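Local coordinates for periplasmic sugar-binding domain protein (Pseudomonas fluorescens Pf-5, PDB 3H75) that probably binds a carbohydrate in the periplasm, in the cleft between its two alpha/beta domains, at residues N70-A75 with L154-A159; L148-G153 with R180-G185; D234-G239 with K254-E259. All coordinates share one frame; numbering follows the deposited sequence.

The three contacts follow the chain from the gap between the two lobes into the sheet of the second lobe. Interaction 1 joins the loop leading from strand 65-69 of one sheet into helix 74-82 with the turn after strand 146-152 of the other. Its segments alternate along the chain with those of interaction 2; the centres lie about 18 Å apart, and the two touch where Lys155 CG packs 3.5 Å from Tyr184 CZ. Interaction 3 comes later, in the same sheet as interaction 2, with centres about 14 Å apart and strand 206-211 between them. Interactions 2 and 3 thus lie within one lobe, while interaction 1 links it to the other.

Interaction 1 (N70-A75 with L154-A159); sequences NEQYVA and LKVTPA
Leu154 O is gripped twice from Thr157, by its backbone N at 3.0 Å and its OG1 at 2.9 Å, and the type I beta turn closed in this way presents Val156 to Gln72; Pro158 follows the turn as the first residue of helix 158-173 and meets Asn70. The hydroxyl bond lies in the carbonyl plane on a lone pair. Thr157 is also the N-cap of that helix, where OG1 makes a weak bond to Ala160 N, so one side chain ties the turn to the first residues of the helix. Pro158 lays CG 3.4 Å from Asn70 O. This is van der Waals contact of a ring methylene with a backbone carbonyl, and Ser94 touches the same proline.

Residues 70-75 follow a strand of one sheet and residues 154-159 a strand of the other, so the contact bridges the two lobes of a type I periplasmic binding protein fold, probably at the edge of the interdomain cleft. Farther from the proline, Gln72 and Val156 meet with their side chains at about a right angle. Gln72 CG sits between the backbone N and the carbonyl carbon (chi1 52°) and the chain then runs out straight, carrying OE1 to 3.9 Å from Val156 CB. The same oxygen stands 3.4 Å from Val156 O; both are acceptors, so the pair gives no bond. Gln72 CG also rests over one face of the Tyr73 ring, toward its rim. Glu71, fully extended, brings OE2 only as near as 4.2 Å to Val156 CG2, while its side chain also touches Pro46 of helix 46-58.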
loop_
_atom_site.group_PDB
_atom_site.type_symbol
_atom_site.label_atom_id
_atom_site.label_comp_id
_atom_site.label_asym_id
_atom_site.label_seq_id
_atom_site.Cartn_x
_atom_site.Cartn_y
_atom_site.Cartn_z
ATOM N N ASN A 70 9.935 -4.349 -3.326
ATOM C CA ASN A 70 10.979 -4.935 -2.504
ATOM C C ASN A 70 10.455 -6.040 -1.592
ATOM O O ASN A 70 9.327 -5.978 -1.088
ATOM C CB ASN A 70 11.661 -3.849 -1.668
ATOM C CG ASN A 70 13.073 -4.226 -1.269
ATOM O OD1 ASN A 70 13.581 -5.277 -1.665
ATOM N ND2 ASN A 70 13.720 -3.369 -0.489
ATOM N N GLU A 71 11.292 -7.056 -1.413
ATOM C CA GLU A 71 11.015 -8.207 -0.560
ATOM C C GLU A 71 12.390 -8.731 -0.146
ATOM O O GLU A 71 13.379 -8.476 -0.832
ATOM C CB GLU A 71 10.241 -9.282 -1.324
ATOM C CG GLU A 71 9.854 -10.475 -0.461
ATOM C CD GLU A 71 9.025 -11.498 -1.208
ATOM O OE1 GLU A 71 8.768 -11.293 -2.413
ATOM O OE2 GLU A 71 8.630 -12.508 -0.588
ATOM N N GLN A 72 12.457 -9.462 0.962
ATOM C CA GLN A 72 13.736 -9.965 1.460
ATOM C C GLN A 72 14.316 -11.205 0.785
ATOM O O GLN A 72 15.462 -11.572 1.053
ATOM C CB GLN A 72 13.637 -10.223 2.967
ATOM C CG GLN A 72 12.457 -11.087 3.371
ATOM C CD GLN A 72 12.438 -11.395 4.856
ATOM O OE1 GLN A 72 11.440 -11.881 5.389
ATOM N NE2 GLN A 72 13.549 -11.121 5.533
ATOM N N TYR A 73 13.553 -11.849 -0.090
ATOM C CA TYR A 73 14.061 -13.053 -0.739
ATOM C C TYR A 73 14.216 -12.975 -2.255
ATOM O O TYR A 73 15.244 -13.377 -2.795
ATOM C CB TYR A 73 13.183 -14.251 -0.358
ATOM C CG TYR A 73 13.221 -14.579 1.121
ATOM C CD1 TYR A 73 14.410 -14.980 1.734
ATOM C CD2 TYR A 73 12.079 -14.469 1.912
ATOM C CE1 TYR A 73 14.459 -15.259 3.100
ATOM C CE2 TYR A 73 12.118 -14.745 3.280
ATOM C CZ TYR A 73 13.311 -15.139 3.865
ATOM O OH TYR A 73 13.361 -15.403 5.216
ATOM N N VAL A 74 13.211 -12.448 -2.944
ATOM C CA VAL A 74 13.274 -12.350 -4.399
ATOM C C VAL A 74 14.016 -11.120 -4.913
ATOM O O VAL A 74 14.787 -11.209 -5.866
ATOM C CB VAL A 74 11.858 -12.375 -5.010
ATOM C CG1 VAL A 74 11.934 -12.166 -6.515
ATOM C CG2 VAL A 74 11.191 -13.704 -4.696
ATOM N N ALA A 75 13.791 -9.972 -4.283
ATOM C CA ALA A 75 14.449 -8.740 -4.705
ATOM C C ALA A 75 15.973 -8.865 -4.767
ATOM O O ALA A 75 16.590 -8.434 -5.738
ATOM C CB ALA A 75 14.050 -7.588 -3.780
ATOM N N LEU A 154 0.867 -10.779 4.742
ATOM C CA LEU A 154 1.834 -11.854 4.571
ATOM C C LEU A 154 2.981 -11.500 5.514
ATOM O O LEU A 154 3.625 -10.467 5.353
ATOM C CB LEU A 154 2.321 -11.909 3.119
ATOM C CG LEU A 154 1.332 -12.454 2.081
ATOM C CD1 LEU A 154 1.823 -12.114 0.679
ATOM C CD2 LEU A 154 1.183 -13.962 2.242
ATOM N N LYS A 155 3.221 -12.353 6.505
ATOM C CA LYS A 155 4.259 -12.103 7.498
ATOM C C LYS A 155 5.628 -11.697 6.956
ATOM O O LYS A 155 6.272 -10.801 7.504
ATOM C CB LYS A 155 4.424 -13.324 8.408
ATOM C CG LYS A 155 5.346 -13.074 9.600
ATOM C CD LYS A 155 5.445 -14.293 10.506
ATOM C CE LYS A 155 6.340 -14.008 11.706
ATOM N NZ LYS A 155 6.479 -15.193 12.595
ATOM N N VAL A 156 6.073 -12.343 5.884
ATOM C CA VAL A 156 7.390 -12.046 5.324
ATOM C C VAL A 156 7.517 -10.762 4.510
ATOM O O VAL A 156 8.620 -10.409 4.096
ATOM C CB VAL A 156 7.898 -13.210 4.436
ATOM C CG1 VAL A 156 7.929 -14.503 5.233
ATOM C CG2 VAL A 156 7.014 -13.353 3.208
ATOM N N THR A 157 6.412 -10.056 4.288
ATOM C CA THR A 157 6.466 -8.832 3.491
ATOM C C THR A 157 6.710 -7.565 4.305
ATOM O O THR A 157 6.253 -7.441 5.442
ATOM C CB THR A 157 5.167 -8.633 2.680
ATOM O OG1 THR A 157 4.091 -8.295 3.566
ATOM C CG2 THR A 157 4.813 -9.906 1.929
ATOM N N PRO A 158 7.447 -6.607 3.727
ATOM C CA PRO A 158 7.733 -5.348 4.420
ATOM C C PRO A 158 6.470 -4.536 4.730
ATOM O O PRO A 158 6.406 -3.861 5.754
ATOM C CB PRO A 158 8.696 -4.631 3.468
ATOM C CG PRO A 158 8.443 -5.288 2.128
ATOM C CD PRO A 158 8.247 -6.721 2.497
ATOM N N ALA A 159 5.465 -4.603 3.861
ATOM C CA ALA A 159 4.231 -3.861 4.108
ATOM C C ALA A 159 3.616 -4.338 5.418
ATOM O O ALA A 159 3.159 -3.536 6.238
ATOM C CB ALA A 159 3.245 -4.070 2.966
#

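Interaction 2 (L148-G153 with R180-G185); sequences LLAFSG and RQLVYG. With SO4 (sulfate ion), chain C.
Phe151 and Val183 lie side by side, pointing the same way, and Val183 CG2 comes to 3.4 Å from Phe151 CD1, oblique to the ring. Between them and their neighbours the parallel strands 146-152 and 177-184 are tightly laced: Val183 N bonds to Ala150 O, and Ser152 N to Val183 O at 2.8 Å with an almost straight N-H...O angle of 175°. Together with helix 158-173 they form a beta-alpha-beta unit of the second lobe. That helix covers the face bearing Ala150, Ser152 and Leu182, and Ala150 CB nestles 3.9 Å from Leu182 CG. Helix 189-202 packs on the other face, against Leu149, Gln181 and Val183.

Near the C-terminal ends of the strands Tyr184 has CG anti to the carbonyl carbon (chi1 -71°), which lays the ring alongside Ser152, with CE1 3.6 Å from Ser152 CB. Leu182 CD2 lies over one face of the ring, toward its rim, and Gly153 O meets its edge in plane, 3.3 Å from CD1. The phenol OH is hydrogen-bonded to Glu164 of helix 158-173.

At the N-terminal ends the fit is looser. Arg180 N still bonds to Leu148 O, but the arginine chain bends at chi2 and chi3 and leads away from strand 146-152. Its guanidinium presents an edge to a sulfate ion, probably from the crystallisation liquor: NH2 bonds to O3 at 2.8 Å, NH1 only weakly to O1. Arg202 also binds this sulfate, and Glu147 forms a salt bridge with NH1. Ser152 OG and Gln181 N are buried without any modelled partner. Five backbone bonds and the Ala150-Leu182 and Phe151-Val183 contacts imply cohesion without charge: the Arg180 guanidinium is engaged by Glu147 and sulfate, not by residues 148-153.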
loop_
_atom_site.group_PDB
_atom_site.type_symbol
_atom_site.label_atom_id
_atom_site.label_comp_id
_atom_site.label_asym_id
_atom_site.label_seq_id
_atom_site.Cartn_x
_atom_site.Cartn_y
_atom_site.Cartn_z
ATOM N N LEU A 148 -8.154 -5.991 21.917
ATOM C CA LEU A 148 -7.887 -5.816 20.497
ATOM C C LEU A 148 -7.477 -7.086 19.765
ATOM O O LEU A 148 -6.778 -7.935 20.316
ATOM C CB LEU A 148 -6.749 -4.800 20.353
ATOM C CG LEU A 148 -6.017 -4.684 19.013
ATOM C CD1 LEU A 148 -6.828 -3.841 18.046
ATOM C CD2 LEU A 148 -4.651 -4.042 19.256
ATOM N N LEU A 149 -7.918 -7.201 18.514
ATOM C CA LEU A 149 -7.537 -8.313 17.654
ATOM C C LEU A 149 -6.830 -7.642 16.486
ATOM O O LEU A 149 -7.231 -6.555 16.061
ATOM C CB LEU A 149 -8.759 -9.079 17.127
ATOM C CG LEU A 149 -9.532 -9.918 18.147
ATOM C CD1 LEU A 149 -10.750 -10.552 17.474
ATOM C CD2 LEU A 149 -8.625 -11.006 18.722
ATOM N N ALA A 150 -5.774 -8.265 15.980
ATOM C CA ALA A 150 -5.053 -7.697 14.846
ATOM C C ALA A 150 -4.891 -8.716 13.728
ATOM O O ALA A 150 -4.546 -9.872 13.966
ATOM C CB ALA A 150 -3.689 -7.184 15.285
ATOM N N PHE A 151 -5.159 -8.273 12.506
ATOM C CA PHE A 151 -5.031 -9.121 11.329
ATOM C C PHE A 151 -3.962 -8.500 10.449
ATOM O O PHE A 151 -4.150 -7.407 9.913
ATOM C CB PHE A 151 -6.361 -9.174 10.573
ATOM C CG PHE A 151 -7.430 -9.930 11.297
ATOM C CD1 PHE A 151 -7.625 -11.285 11.056
ATOM C CD2 PHE A 151 -8.214 -9.301 12.259
ATOM C CE1 PHE A 151 -8.576 -12.006 11.762
ATOM C CE2 PHE A 151 -9.173 -10.017 12.975
ATOM C CZ PHE A 151 -9.353 -11.373 12.725
ATOM N N SER A 152 -2.834 -9.186 10.306
ATOM C CA SER A 152 -1.757 -8.658 9.482
ATOM C C SER A 152 -1.766 -9.365 8.132
ATOM O O SER A 152 -2.553 -10.280 7.923
ATOM C CB SER A 152 -0.411 -8.852 10.182
ATOM O OG SER A 152 0.603 -8.122 9.517
ATOM N N GLY A 153 -0.900 -8.935 7.219
ATOM C CA GLY A 153 -0.857 -9.538 5.896
ATOM C C GLY A 153 0.075 -10.727 5.809
ATOM O O GLY A 153 0.061 -11.598 6.676
ATOM N N ARG A 180 -5.095 -9.327 22.204
ATOM C CA ARG A 180 -5.331 -10.717 22.566
ATOM C C ARG A 180 -4.682 -11.673 21.580
ATOM O O ARG A 180 -4.224 -12.755 21.957
ATOM C CB ARG A 180 -6.832 -11.002 22.663
ATOM C CG ARG A 180 -7.576 -10.146 23.689
ATOM C CD ARG A 180 -6.838 -10.083 25.027
ATOM N NE ARG A 180 -6.528 -11.400 25.575
ATOM C CZ ARG A 180 -7.385 -12.169 26.242
ATOM N NH1 ARG A 180 -8.630 -11.766 26.455
ATOM N NH2 ARG A 180 -6.987 -13.342 26.712
ATOM N N GLN A 181 -4.635 -11.270 20.317
ATOM C CA GLN A 181 -4.040 -12.105 19.289
ATOM C C GLN A 181 -3.834 -11.348 17.992
ATOM O O GLN A 181 -4.669 -10.539 17.591
ATOM C CB GLN A 181 -4.948 -13.303 19.003
ATOM C CG GLN A 181 -4.279 -14.421 18.241
ATOM C CD GLN A 181 -4.167 -15.675 19.077
ATOM O OE1 GLN A 181 -5.169 -16.320 19.383
ATOM N NE2 GLN A 181 -2.946 -16.020 19.467
ATOM N N LEU A 182 -2.701 -11.608 17.351
ATOM C CA LEU A 182 -2.402 -11.026 16.055
ATOM C C LEU A 182 -2.220 -12.236 15.156
ATOM O O LEU A 182 -1.403 -13.108 15.445
ATOM C CB LEU A 182 -1.118 -10.190 16.087
ATOM C CG LEU A 182 -0.679 -9.614 14.729
ATOM C CD1 LEU A 182 0.117 -8.333 14.932
ATOM C CD2 LEU A 182 0.153 -10.642 13.969
ATOM N N VAL A 183 -3.006 -12.312 14.090
ATOM C CA VAL A 183 -2.888 -13.425 13.161
ATOM C C VAL A 183 -2.510 -12.900 11.788
ATOM O O VAL A 183 -2.640 -11.711 11.506
ATOM C CB VAL A 183 -4.204 -14.235 13.057
ATOM C CG1 VAL A 183 -4.503 -14.902 14.389
ATOM C CG2 VAL A 183 -5.357 -13.326 12.652
ATOM N N TYR A 184 -2.025 -13.794 10.940
ATOM C CA TYR A 184 -1.627 -13.415 9.599
ATOM C C TYR A 184 -2.687 -13.876 8.616
ATOM O O TYR A 184 -2.813 -15.067 8.324
ATOM C CB TYR A 184 -0.251 -14.011 9.290
ATOM C CG TYR A 184 0.841 -13.315 10.075
ATOM C CD1 TYR A 184 1.281 -12.044 9.704
ATOM C CD2 TYR A 184 1.359 -13.873 11.244
ATOM C CE1 TYR A 184 2.202 -11.341 10.474
ATOM C CE2 TYR A 184 2.283 -13.176 12.027
ATOM C CZ TYR A 184 2.696 -11.909 11.635
ATOM O OH TYR A 184 3.582 -11.196 12.416
ATOM N N GLY A 185 -3.473 -12.913 8.138
ATOM C CA GLY A 185 -4.539 -13.203 7.198
ATOM C C GLY A 185 -4.081 -13.232 5.752
ATOM O O GLY A 185 -4.889 -13.465 4.857
HETATM S S SO4 C . -9.412 -14.723 28.742
HETATM O O1 SO4 C . -9.290 -13.319 29.188
HETATM O O2 SO4 C . -10.254 -14.761 27.529
HETATM O O3 SO4 C . -8.073 -15.271 28.445
HETATM O O4 SO4 C . -10.040 -15.520 29.814
#

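Interaction 3 (D234-G239 with K254-E259)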
loop_
_atom_site.group_PDB
_atom_site.type_symbol
_atom_site.label_atom_id
_atom_site.label_comp_id
_atom_site.label_asym_id
_atom_site.label_seq_id
_atom_site.Cartn_x
_atom_site.Cartn_y
_atom_site.Cartn_z
ATOM N N ASP A 234 -20.364 -0.976 18.299
ATOM C CA ASP A 234 -19.802 -1.634 19.476
ATOM C C ASP A 234 -18.479 -2.348 19.207
ATOM O O ASP A 234 -17.840 -2.859 20.127
ATOM C CB ASP A 234 -20.812 -2.626 20.070
ATOM C CG ASP A 234 -21.253 -3.685 19.076
ATOM O OD1 ASP A 234 -20.391 -4.436 18.574
ATOM O OD2 ASP A 234 -22.469 -3.771 18.800
ATOM N N LEU A 235 -18.070 -2.377 17.945
ATOM C CA LEU A 235 -16.823 -3.019 17.547
ATOM C C LEU A 235 -16.265 -2.161 16.419
ATOM O O LEU A 235 -16.904 -2.005 15.380
ATOM C CB LEU A 235 -17.103 -4.443 17.059
ATOM C CG LEU A 235 -15.916 -5.331 16.682
ATOM C CD1 LEU A 235 -14.959 -5.448 17.862
ATOM C CD2 LEU A 235 -16.422 -6.708 16.266
ATOM N N LEU A 236 -15.079 -1.592 16.623
ATOM C CA LEU A 236 -14.488 -0.711 15.621
ATOM C C LEU A 236 -13.362 -1.349 14.819
ATOM O O LEU A 236 -12.453 -1.959 15.382
ATOM C CB LEU A 236 -13.996 0.570 16.292
ATOM C CG LEU A 236 -15.019 1.253 17.214
ATOM C CD1 LEU A 236 -14.490 2.624 17.607
ATOM C CD2 LEU A 236 -16.374 1.394 16.512
ATOM N N PHE A 237 -13.431 -1.166 13.502
ATOM C CA PHE A 237 -12.476 -1.729 12.548
ATOM C C PHE A 237 -11.678 -0.689 11.774
ATOM O O PHE A 237 -12.194 0.376 11.424
ATOM C CB PHE A 237 -13.226 -2.560 11.503
ATOM C CG PHE A 237 -13.917 -3.760 12.055
ATOM C CD1 PHE A 237 -13.353 -5.020 11.904
ATOM C CD2 PHE A 237 -15.140 -3.640 12.712
ATOM C CE1 PHE A 237 -13.992 -6.152 12.393
ATOM C CE2 PHE A 237 -15.791 -4.769 13.210
ATOM C CZ PHE A 237 -15.215 -6.026 13.049
ATOM N N SER A 238 -10.422 -1.024 11.486
ATOM C CA SER A 238 -9.556 -0.173 10.678
ATOM C C SER A 238 -9.056 -1.000 9.493
ATOM O O SER A 238 -9.014 -2.237 9.550
ATOM C CB SER A 238 -8.351 0.327 11.485
ATOM O OG SER A 238 -7.439 -0.726 11.769
ATOM N N GLY A 239 -8.676 -0.313 8.422
ATOM C CA GLY A 239 -8.160 -0.993 7.247
ATOM C C GLY A 239 -7.282 -0.086 6.406
ATOM O O GLY A 239 -7.211 1.122 6.647
ATOM N N LYS A 254 -19.563 1.986 9.078
ATOM C CA LYS A 254 -19.372 0.606 9.525
ATOM C C LYS A 254 -17.889 0.310 9.690
ATOM O O LYS A 254 -17.490 -0.462 10.565
ATOM C CB LYS A 254 -20.002 -0.365 8.524
ATOM C CG LYS A 254 -21.497 -0.158 8.338
ATOM C CD LYS A 254 -22.249 -0.314 9.652
ATOM C CE LYS A 254 -23.728 -0.009 9.471
ATOM N NZ LYS A 254 -24.315 -0.835 8.380
ATOM N N LEU A 255 -17.082 0.908 8.819
ATOM C CA LEU A 255 -15.628 0.779 8.887
ATOM C C LEU A 255 -15.242 2.117 9.506
ATOM O O LEU A 255 -15.633 3.166 8.997
ATOM C CB LEU A 255 -15.034 0.634 7.481
ATOM C CG LEU A 255 -13.504 0.602 7.362
ATOM C CD1 LEU A 255 -12.931 -0.501 8.232
ATOM C CD2 LEU A 255 -13.117 0.390 5.899
ATOM N N SER A 256 -14.482 2.086 10.596
ATOM C CA SER A 256 -14.127 3.313 11.307
ATOM C C SER A 256 -12.926 4.097 10.821
ATOM O O SER A 256 -12.913 5.327 10.905
ATOM C CB SER A 256 -13.953 3.012 12.798
ATOM O OG SER A 256 -15.186 2.606 13.368
ATOM N N VAL A 257 -11.916 3.394 10.328
ATOM C CA VAL A 257 -10.703 4.040 9.843
ATOM C C VAL A 257 -10.243 3.366 8.557
ATOM O O VAL A 257 -10.205 2.142 8.480
ATOM C CB VAL A 257 -9.554 3.918 10.872
ATOM C CG1 VAL A 257 -8.329 4.673 10.367
ATOM C CG2 VAL A 257 -10.000 4.454 12.230
ATOM N N LEU A 258 -9.901 4.166 7.551
ATOM C CA LEU A 258 -9.419 3.612 6.290
ATOM C C LEU A 258 -8.254 4.456 5.805
ATOM O O LEU A 258 -8.437 5.602 5.386
ATOM C CB LEU A 258 -10.535 3.590 5.234
ATOM C CG LEU A 258 -10.184 2.960 3.877
ATOM C CD1 LEU A 258 -9.691 1.520 4.063
ATOM C CD2 LEU A 258 -11.416 2.993 2.981
ATOM N N GLU A 259 -7.049 3.898 5.908
ATOM C CA GLU A 259 -5.834 4.579 5.464
ATOM C C GLU A 259 -5.679 4.304 3.976
ATOM O O GLU A 259 -5.662 3.149 3.551
ATOM C CB GLU A 259 -4.606 4.039 6.202
ATOM C CG GLU A 259 -4.500 4.436 7.669
ATOM C CD GLU A 259 -4.122 5.892 7.854
ATOM O OE1 GLU A 259 -3.451 6.449 6.961
ATOM O OE2 GLU A 259 -4.481 6.471 8.901
HETATM O O HOH W 1 -15.795 0.028 12.545
#
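In Leu255 an extended first torsion (chi1 175°) and the turn at chi2 together bring CD1 to Phe237, while Ser256 places OG opposite its carbonyl carbon (chi1 -65°), close to Leu236. The two strands joined here, 236-240 and 257-260, run parallel and belong with helix 244-252 to a beta-alpha-beta unit in the second lobe of the binding protein. Leu255 CD1 packs 3.9 Å from Phe237 CB and also approaches the carbonyl oxygen of that residue. Phe237 O has two donors, Ser256 N at 3.0 Å and Val257 N at 3.2 Å, both in the carbonyl plane. This acceptor, shared by two successive N-H groups, marks a bulge-like irregularity where the pairing begins.

Beyond it the pairing is regular. Gly239 N bonds to Val257 O, and Glu259 N to Gly239 O at 2.9 Å with an N-H...O angle of 163°. Ser238 and Val257 share one face, CB to CB at 3.8 Å, turned to helix 122-137; on the opposite face Leu258 CD1 reaches over to Gly239 O at 3.6 Å. The Phe237 side chain also touches Ala220 and Met221 of helix 214-226.

Where the strands separate, a water molecule takes over the bridging. It accepts from Phe237 N and donates to Lys254 O, and it is hydrogen-bonded to Ser256 OG, whose oxygen also lies 3.6 Å from Leu236 CD2. This water sits at the edge of the Phe237 ring, in its plane, its oxygen 2.7 Å from Lys254 O.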